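Local coordinates for ubiquitin-conjugating enzyme (Plasmodium vivax, PDB 2FO3), which probably accepts activated ubiquitin as a thioester and passes it on toward substrates, as ubiquitin-conjugating (E2) enzymes do, at residues K68-Y73 with L103-L108; V72-K77 with L110-M115. All coordinates share one frame; numbering follows the deposited sequence.

Both contacts join the same two elements, strand 71-74 at one edge of the antiparallel sheet and helix 105-116 packed on that sheet, and their centres lie about 11 Å apart. Each is buried and lies about 6 Å from the centre of the chain, so neither is a surface contact, and neither has a hydrogen bond across its segments. Val-72 serves both, giving CG2 to contact 1 and CG1 to contact 2. The chemistry differs in detail: contact 1 sets a proline ring against the first turn of the helix, whose start is capped by a serine, whereas contact 2 sets a phenylalanine ring against an isoleucine further along the helix.

Contact 1 of 2, residues K68-Y73 with L103-L108; sequences KPPIVY and LSISGL
Pro-70 presents the CG corner of its ring to two side chains of the helix. From Pro-70 CG it is 3.7 Å to Leu-108 CD2 and 3.8 Å to Ile-105 CD1, and in both pairs the side chains run past one another in opposite senses. Ile-105 leaves its backbone at a slant to 68-73, yet its CG1 branch, anti to the carbonyl carbon (chi1 -55°), carries CD1 in to the proline ring. Leu-108 sets out toward 68-73, and the same CD2 methyl that meets the ring also lies 3.7 Å from CG2 of Val-72, thus bridging loop and strand; Leu-108 is modelled in two conformers, and its CD2 contacts belong to the one described. In this ubiquitin-conjugating (UBC) domain, one part of a longer protein, the edge strand of the antiparallel sheet here packs against the start of helix 105-116. That start is capped by Ser-104: its OG accepts from Gly-107 N at 2.9 Å, with an angle of 153° at the hydrogen, while its backbone O accepts from Leu-108 N. Glu-14 of helix 10-20 takes the N-H of Ile-105 through OE1. On the sheet side, Ile-59 of strand 54-60 touches both Pro-70 and Ile-105.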
ATOM      1  N   LYS A  68       1.134  13.214   8.826  1.00 28.04           N
ATOM      2  CA  LYS A  68       1.957  12.985   7.664  1.00 33.18           C
ATOM      3  C   LYS A  68       1.595  11.601   7.084  1.00 30.75           C
ATOM      4  O   LYS A  68       1.340  10.641   7.844  1.00 28.60           O
ATOM      5  CB  LYS A  68       3.445  13.140   8.003  1.00 38.62           C
ATOM      6  CG  LYS A  68       3.964  14.606   7.917  1.00 44.59           C
ATOM      7  CD  LYS A  68       3.141  15.614   8.748  1.00 47.68           C
ATOM      8  CE  LYS A  68       3.433  17.080   8.337  1.00 46.16           C
ATOM      9  NZ  LYS A  68       2.449  18.091   8.929  1.00 49.87           N
ATOM     10  N   PRO A  69       1.530  11.509   5.743  1.00 29.24           N
ATOM     11  CA  PRO A  69       1.110  10.277   5.088  1.00 28.20           C
ATOM     12  C   PRO A  69       2.132   9.143   5.216  1.00 27.19           C
ATOM     13  O   PRO A  69       3.347   9.408   5.423  1.00 23.84           O
ATOM     14  CB  PRO A  69       0.955  10.700   3.612  1.00 29.22           C
ATOM     15  CG  PRO A  69       1.857  11.911   3.461  1.00 26.57           C
ATOM     16  CD  PRO A  69       1.809  12.594   4.776  1.00 27.80           C
ATOM     17  N   PRO A  70       1.667   7.880   5.085  1.00 27.74           N
ATOM     18  CA  PRO A  70       2.674   6.817   5.112  1.00 27.15           C
ATOM     19  C   PRO A  70       3.492   6.918   3.829  1.00 24.71           C
ATOM     20  O   PRO A  70       3.011   7.486   2.825  1.00 24.36           O
ATOM     21  CB  PRO A  70       1.829   5.530   5.115  1.00 28.55           C
ATOM     22  CG  PRO A  70       0.530   5.927   4.464  1.00 29.28           C
ATOM     23  CD  PRO A  70       0.292   7.358   4.873  1.00 29.07           C
ATOM     24  N   ILE A  71       4.722   6.439   3.857  1.00 24.74           N
ATOM     25  CA  ILE A  71       5.492   6.325   2.617  1.00 27.41           C
ATOM     26  C   ILE A  71       5.187   4.928   2.051  1.00 26.53           C
ATOM     27  O   ILE A  71       5.267   3.911   2.790  1.00 25.48           O
ATOM     28  CB  ILE A  71       6.996   6.513   2.892  1.00 31.63           C
ATOM     29  CG1 ILE A  71       7.279   7.983   3.260  1.00 36.83           C
ATOM     30  CG2 ILE A  71       7.823   6.050   1.666  1.00 32.66           C
ATOM     31  CD1 ILE A  71       8.325   8.174   4.351  1.00 36.80           C
ATOM     32  N   VAL A  72       4.817   4.862   0.766  1.00 23.34           N
ATOM     33  CA  VAL A  72       4.380   3.575   0.139  1.00 27.04           C
ATOM     34  C   VAL A  72       5.020   3.425  -1.216  1.00 32.85           C
ATOM     35  O   VAL A  72       4.898   4.330  -2.079  1.00 35.96           O
ATOM     36  CB  VAL A  72       2.818   3.503  -0.014  1.00 27.79           C
ATOM     37  CG1 VAL A  72       2.353   2.173  -0.637  1.00 30.71           C
ATOM     38  CG2 VAL A  72       2.147   3.672   1.295  1.00 25.95           C
ATOM     39  N   TYR A  73       5.709   2.300  -1.426  1.00 26.37           N
ATOM     40  CA  TYR A  73       6.298   2.021  -2.718  1.00 28.88           C
ATOM     41  C   TYR A  73       6.399   0.516  -2.973  1.00 29.56           C
ATOM     42  O   TYR A  73       6.412  -0.283  -2.021  1.00 29.86           O
ATOM     43  CB  TYR A  73       7.673   2.707  -2.843  1.00 30.32           C
ATOM     44  CG  TYR A  73       8.713   2.204  -1.874  1.00 29.79           C
ATOM     45  CD1 TYR A  73       9.575   1.161  -2.224  1.00 31.54           C
ATOM     46  CD2 TYR A  73       8.825   2.764  -0.590  1.00 31.65           C
ATOM     47  CE1 TYR A  73      10.517   0.686  -1.335  1.00 32.64           C
ATOM     48  CE2 TYR A  73       9.794   2.301   0.320  1.00 32.68           C
ATOM     49  CZ  TYR A  73      10.632   1.267  -0.067  1.00 31.98           C
ATOM     50  OH  TYR A  73      11.588   0.813   0.805  1.00 34.48           O
ATOM     51  N   LEU A 103      -7.698   8.713   5.973  0.50 27.97           N
ATOM     52  CA  LEU A 103      -7.462   7.609   5.045  0.50 26.32           C
ATOM     53  C   LEU A 103      -7.053   6.350   5.826  0.50 22.99           C
ATOM     54  O   LEU A 103      -6.163   6.412   6.691  0.50 18.73           O
ATOM     55  CB  LEU A 103      -6.356   7.991   4.036  0.50 24.82           C
ATOM     56  CG  LEU A 103      -5.755   6.990   3.030  0.50 28.34           C
ATOM     57  CD1 LEU A 103      -6.806   6.427   2.089  0.50 26.98           C
ATOM     58  CD2 LEU A 103      -4.583   7.619   2.233  0.50 27.70           C
ATOM     59  N   SER A 104      -7.728   5.235   5.542  1.00 26.43           N
ATOM     60  CA  SER A 104      -7.288   3.940   6.047  1.00 25.47           C
ATOM     61  C   SER A 104      -6.177   3.388   5.163  1.00 23.77           C
ATOM     62  O   SER A 104      -6.144   3.649   3.946  1.00 18.82           O
ATOM     63  CB  SER A 104      -8.456   2.939   6.065  1.00 26.08           C
ATOM     64  OG  SER A 104      -8.827   2.515   4.770  1.00 28.20           O
ATOM     65  N   ILE A 105      -5.278   2.587   5.739  1.00 23.88           N
ATOM     66  CA  ILE A 105      -4.234   1.957   4.917  1.00 20.73           C
ATOM     67  C   ILE A 105      -4.860   0.953   3.932  1.00 21.56           C
ATOM     68  O   ILE A 105      -4.445   0.848   2.779  1.00 21.69           O
ATOM     69  CB  ILE A 105      -3.160   1.275   5.797  1.00 24.53           C
ATOM     70  CG1 ILE A 105      -2.564   2.290   6.807  1.00 24.44           C
ATOM     71  CG2 ILE A 105      -2.097   0.543   4.930  1.00 18.94           C
ATOM     72  CD1 ILE A 105      -1.911   3.582   6.171  1.00 26.09           C
ATOM     73  N   SER A 106      -5.827   0.182   4.405  1.00 20.32           N
ATOM     74  CA  SER A 106      -6.588  -0.685   3.512  1.00 23.22           C
ATOM     75  C   SER A 106      -7.113   0.067   2.244  1.00 23.71           C
ATOM     76  O   SER A 106      -6.941  -0.405   1.120  1.00 22.13           O
ATOM     77  CB  SER A 106      -7.752  -1.352   4.271  1.00 26.19           C
ATOM     78  OG  SER A 106      -8.293  -2.352   3.456  1.00 36.10           O
ATOM     79  N   GLY A 107      -7.744   1.228   2.442  1.00 21.48           N
ATOM     80  CA  GLY A 107      -8.279   2.052   1.338  1.00 20.51           C
ATOM     81  C   GLY A 107      -7.167   2.608   0.441  1.00 18.66           C
ATOM     82  O   GLY A 107      -7.351   2.724  -0.780  1.00 20.60           O
ATOM     83  N   LEU A 108      -6.039   2.961   1.047  0.50 20.41           N
ATOM     84  CA  LEU A 108      -4.890   3.434   0.278  0.50 20.05           C
ATOM     85  C   LEU A 108      -4.416   2.349  -0.688  0.50 21.35           C
ATOM     86  O   LEU A 108      -4.243   2.608  -1.870  0.50 18.53           O
ATOM     87  CB  LEU A 108      -3.768   3.866   1.228  0.50 21.73           C
ATOM     88  CG  LEU A 108      -2.444   4.226   0.590  0.50 21.05           C
ATOM     89  CD1 LEU A 108      -2.627   5.464  -0.283  0.50 21.63           C
ATOM     90  CD2 LEU A 108      -1.406   4.438   1.678  0.50 22.56           C
TER

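Contact 2 of 2, residues V72-K77 with L110-M115; sequences VYFLQK and LSIISM
The ring of Phe-74 meets Ile-112 obliquely, through atoms at its far end. Ile-112 CG2 lies 3.6 Å from Phe-74 CZ and 3.9 Å from Phe-74 CE2, which places the methyl beside the CZ-CE2 bond. These two side chains pass each other in opposite senses, and it is the short methyl branch of the isoleucine, not its CD1 end, that meets the ring. Elsewhere around this aromatic side chain come Pro-79 and Ile-90 from loops, Leu-57 of strand 54-60 and Leu-116 of the helix, an apolar surround for a buried ring. The CB of Phe-74 leaves at a slant to the helix; with CG anti to the carbonyl carbon (chi1 -76°), the ring then extends far enough for CZ to reach Ile-112.

Ile-112 sets out toward the strand and divides its two branches between two partners. CG2, anti to the backbone N, is the one that reaches Phe-74, whereas CG1 leads outward to CD1, which sits 3.8 Å from CG1 of Val-72. The two side chains of this second pair cross at a slant. Val-72 and Phe-74, two residues apart on one strand, thus receive different branches of a single helix residue. This is helix-on-sheet packing within the UBC fold: helix 105-116 rests on one face of the antiparallel sheet, and Leu-57 on the adjoining strand 54-60 touches Val-72, Phe-74 and Ile-112 alike.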
ATOM      1  N   VAL A  72       4.817   4.862   0.766  1.00 23.34           N
ATOM      2  CA  VAL A  72       4.380   3.575   0.139  1.00 27.04           C
ATOM      3  C   VAL A  72       5.020   3.425  -1.216  1.00 32.85           C
ATOM      4  O   VAL A  72       4.898   4.330  -2.079  1.00 35.96           O
ATOM      5  CB  VAL A  72       2.818   3.503  -0.014  1.00 27.79           C
ATOM      6  CG1 VAL A  72       2.353   2.173  -0.637  1.00 30.71           C
ATOM      7  CG2 VAL A  72       2.147   3.672   1.295  1.00 25.95           C
ATOM      8  N   TYR A  73       5.709   2.300  -1.426  1.00 26.37           N
ATOM      9  CA  TYR A  73       6.298   2.021  -2.718  1.00 28.88           C
ATOM     10  C   TYR A  73       6.399   0.516  -2.973  1.00 29.56           C
ATOM     11  O   TYR A  73       6.412  -0.283  -2.021  1.00 29.86           O
ATOM     12  CB  TYR A  73       7.673   2.707  -2.843  1.00 30.32           C
ATOM     13  CG  TYR A  73       8.713   2.204  -1.874  1.00 29.79           C
ATOM     14  CD1 TYR A  73       9.575   1.161  -2.224  1.00 31.54           C
ATOM     15  CD2 TYR A  73       8.825   2.764  -0.590  1.00 31.65           C
ATOM     16  CE1 TYR A  73      10.517   0.686  -1.335  1.00 32.64           C
ATOM     17  CE2 TYR A  73       9.794   2.301   0.320  1.00 32.68           C
ATOM     18  CZ  TYR A  73      10.632   1.267  -0.067  1.00 31.98           C
ATOM     19  OH  TYR A  73      11.588   0.813   0.805  1.00 34.48           O
ATOM     20  N   PHE A  74       6.476   0.142  -4.250  1.00 26.20           N
ATOM     21  CA  PHE A  74       6.585  -1.274  -4.635  1.00 27.34           C
ATOM     22  C   PHE A  74       8.006  -1.802  -4.508  1.00 30.82           C
ATOM     23  O   PHE A  74       8.980  -1.111  -4.869  1.00 28.55           O
ATOM     24  CB  PHE A  74       6.131  -1.468  -6.059  1.00 30.18           C
ATOM     25  CG  PHE A  74       4.644  -1.429  -6.232  1.00 31.34           C
ATOM     26  CD1 PHE A  74       3.873  -2.586  -6.004  1.00 31.56           C
ATOM     27  CD2 PHE A  74       4.004  -0.252  -6.637  1.00 29.73           C
ATOM     28  CE1 PHE A  74       2.473  -2.560  -6.173  1.00 30.61           C
ATOM     29  CE2 PHE A  74       2.625  -0.219  -6.808  1.00 31.61           C
ATOM     30  CZ  PHE A  74       1.856  -1.391  -6.575  1.00 30.46           C
ATOM     31  N   LEU A  75       8.132  -3.029  -3.994  1.00 29.18           N
ATOM     32  CA  LEU A  75       9.431  -3.683  -3.932  1.00 30.23           C
ATOM     33  C   LEU A  75       9.788  -4.136  -5.332  1.00 26.68           C
ATOM     34  O   LEU A  75       8.932  -4.132  -6.230  1.00 30.01           O
ATOM     35  CB  LEU A  75       9.427  -4.837  -2.913  1.00 31.32           C
ATOM     36  CG  LEU A  75       9.214  -4.404  -1.449  1.00 30.71           C
ATOM     37  CD1 LEU A  75       9.254  -5.603  -0.533  1.00 30.30           C
ATOM     38  CD2 LEU A  75      10.225  -3.333  -0.986  1.00 32.53           C
ATOM     39  N   GLN A  76      11.049  -4.491  -5.551  1.00 31.65           N
ATOM     40  CA  GLN A  76      11.507  -4.913  -6.868  1.00 30.88           C
ATOM     41  C   GLN A  76      11.028  -6.319  -7.183  1.00 30.71           C
ATOM     42  O   GLN A  76      11.027  -7.150  -6.287  1.00 33.65           O
ATOM     43  CB  GLN A  76      13.059  -4.828  -6.926  1.00 33.29           C
ATOM     44  CG  GLN A  76      13.598  -3.381  -6.884  1.00 33.56           C
ATOM     45  CD  GLN A  76      13.149  -2.572  -8.102  1.00 33.97           C
ATOM     46  OE1 GLN A  76      13.321  -3.009  -9.243  1.00 31.81           O
ATOM     47  NE2 GLN A  76      12.546  -1.391  -7.859  1.00 33.19           N
ATOM     48  N   LYS A  77      10.565  -6.608  -8.416  1.00 32.00           N
ATOM     49  CA  LYS A  77      10.380  -5.638  -9.514  1.00 31.25           C
ATOM     50  C   LYS A  77       9.003  -4.997  -9.412  1.00 32.08           C
ATOM     51  O   LYS A  77       8.017  -5.694  -9.177  1.00 26.41           O
ATOM     52  CB  LYS A  77      10.434  -6.329 -10.882  1.00 33.25           C
ATOM     53  CG  LYS A  77      11.771  -6.924 -11.308  1.00 34.37           C
ATOM     54  CD  LYS A  77      12.800  -5.855 -11.525  1.00 35.92           C
ATOM     55  CE  LYS A  77      13.828  -6.319 -12.579  1.00 37.03           C
ATOM     56  NZ  LYS A  77      15.139  -5.584 -12.398  1.00 38.18           N
ATOM     57  N   LEU A 110      -6.180  -0.288  -1.660  1.00 20.72           N
ATOM     58  CA  LEU A 110      -7.223  -0.537  -2.667  1.00 21.81           C
ATOM     59  C   LEU A 110      -7.183   0.515  -3.815  1.00 22.67           C
ATOM     60  O   LEU A 110      -7.397   0.172  -4.983  1.00 24.23           O
ATOM     61  CB  LEU A 110      -8.606  -0.628  -2.016  1.00 22.58           C
ATOM     62  CG  LEU A 110      -9.734  -1.269  -2.796  1.00 28.85           C
ATOM     63  CD1 LEU A 110      -9.462  -2.754  -3.138  1.00 26.81           C
ATOM     64  CD2 LEU A 110     -10.993  -1.115  -1.982  1.00 30.79           C
ATOM     65  N   SER A 111      -6.933   1.771  -3.476  1.00 22.37           N
ATOM     66  CA  SER A 111      -6.783   2.824  -4.508  1.00 25.32           C
ATOM     67  C   SER A 111      -5.600   2.565  -5.441  1.00 24.74           C
ATOM     68  O   SER A 111      -5.666   2.880  -6.639  1.00 27.43           O
ATOM     69  CB  SER A 111      -6.654   4.201  -3.872  1.00 21.78           C
ATOM     70  OG  SER A 111      -7.849   4.531  -3.166  1.00 27.20           O
ATOM     71  N   ILE A 112      -4.531   1.991  -4.899  1.00 23.36           N
ATOM     72  CA  ILE A 112      -3.347   1.638  -5.714  1.00 24.23           C
ATOM     73  C   ILE A 112      -3.730   0.513  -6.634  1.00 24.93           C
ATOM     74  O   ILE A 112      -3.432   0.544  -7.818  1.00 25.92           O
ATOM     75  CB  ILE A 112      -2.108   1.251  -4.816  1.00 24.80           C
ATOM     76  CG1 ILE A 112      -1.587   2.503  -4.058  1.00 23.63           C
ATOM     77  CG2 ILE A 112      -0.996   0.522  -5.662  1.00 22.90           C
ATOM     78  CD1 ILE A 112      -0.706   2.199  -2.819  1.00 26.34           C
ATOM     79  N   ILE A 113      -4.460  -0.468  -6.104  1.00 25.32           N
ATOM     80  CA  ILE A 113      -4.852  -1.613  -6.909  1.00 27.81           C
ATOM     81  C   ILE A 113      -5.786  -1.111  -8.009  1.00 29.98           C
ATOM     82  O   ILE A 113      -5.677  -1.516  -9.155  1.00 29.43           O
ATOM     83  CB  ILE A 113      -5.545  -2.722  -6.049  1.00 27.63           C
ATOM     84  CG1 ILE A 113      -4.558  -3.305  -5.047  1.00 28.99           C
ATOM     85  CG2 ILE A 113      -6.105  -3.842  -6.939  1.00 28.05           C
ATOM     86  CD1 ILE A 113      -5.248  -4.191  -3.986  1.00 29.78           C
ATOM     87  N   SER A 114      -6.691  -0.208  -7.646  1.00 28.98           N
ATOM     88  CA  SER A 114      -7.553   0.438  -8.639  1.00 31.50           C
ATOM     89  C   SER A 114      -6.747   1.121  -9.760  1.00 32.37           C
ATOM     90  O   SER A 114      -7.027   0.898 -10.968  1.00 31.37           O
ATOM     91  CB  SER A 114      -8.474   1.448  -7.966  1.00 29.59           C
ATOM     92  OG  SER A 114      -9.347   2.007  -8.923  1.00 35.17           O
ATOM     93  N   MET A 115      -5.772   1.948  -9.361  1.00 30.55           N
ATOM     94  CA  MET A 115      -4.864   2.654 -10.308  1.00 34.47           C
ATOM     95  C   MET A 115      -4.212   1.663 -11.270  1.00 34.88           C
ATOM     96  O   MET A 115      -4.250   1.853 -12.481  1.00 35.56           O
ATOM     97  CB  MET A 115      -3.813   3.456  -9.546  1.00 32.64           C
ATOM     98  CG  MET A 115      -2.798   4.252 -10.420  1.00 34.27           C
ATOM     99  SD  MET A 115      -1.347   4.663  -9.432  1.00 38.96           S
ATOM    100  CE  MET A 115      -0.533   3.070  -9.319  1.00 35.94           C
TER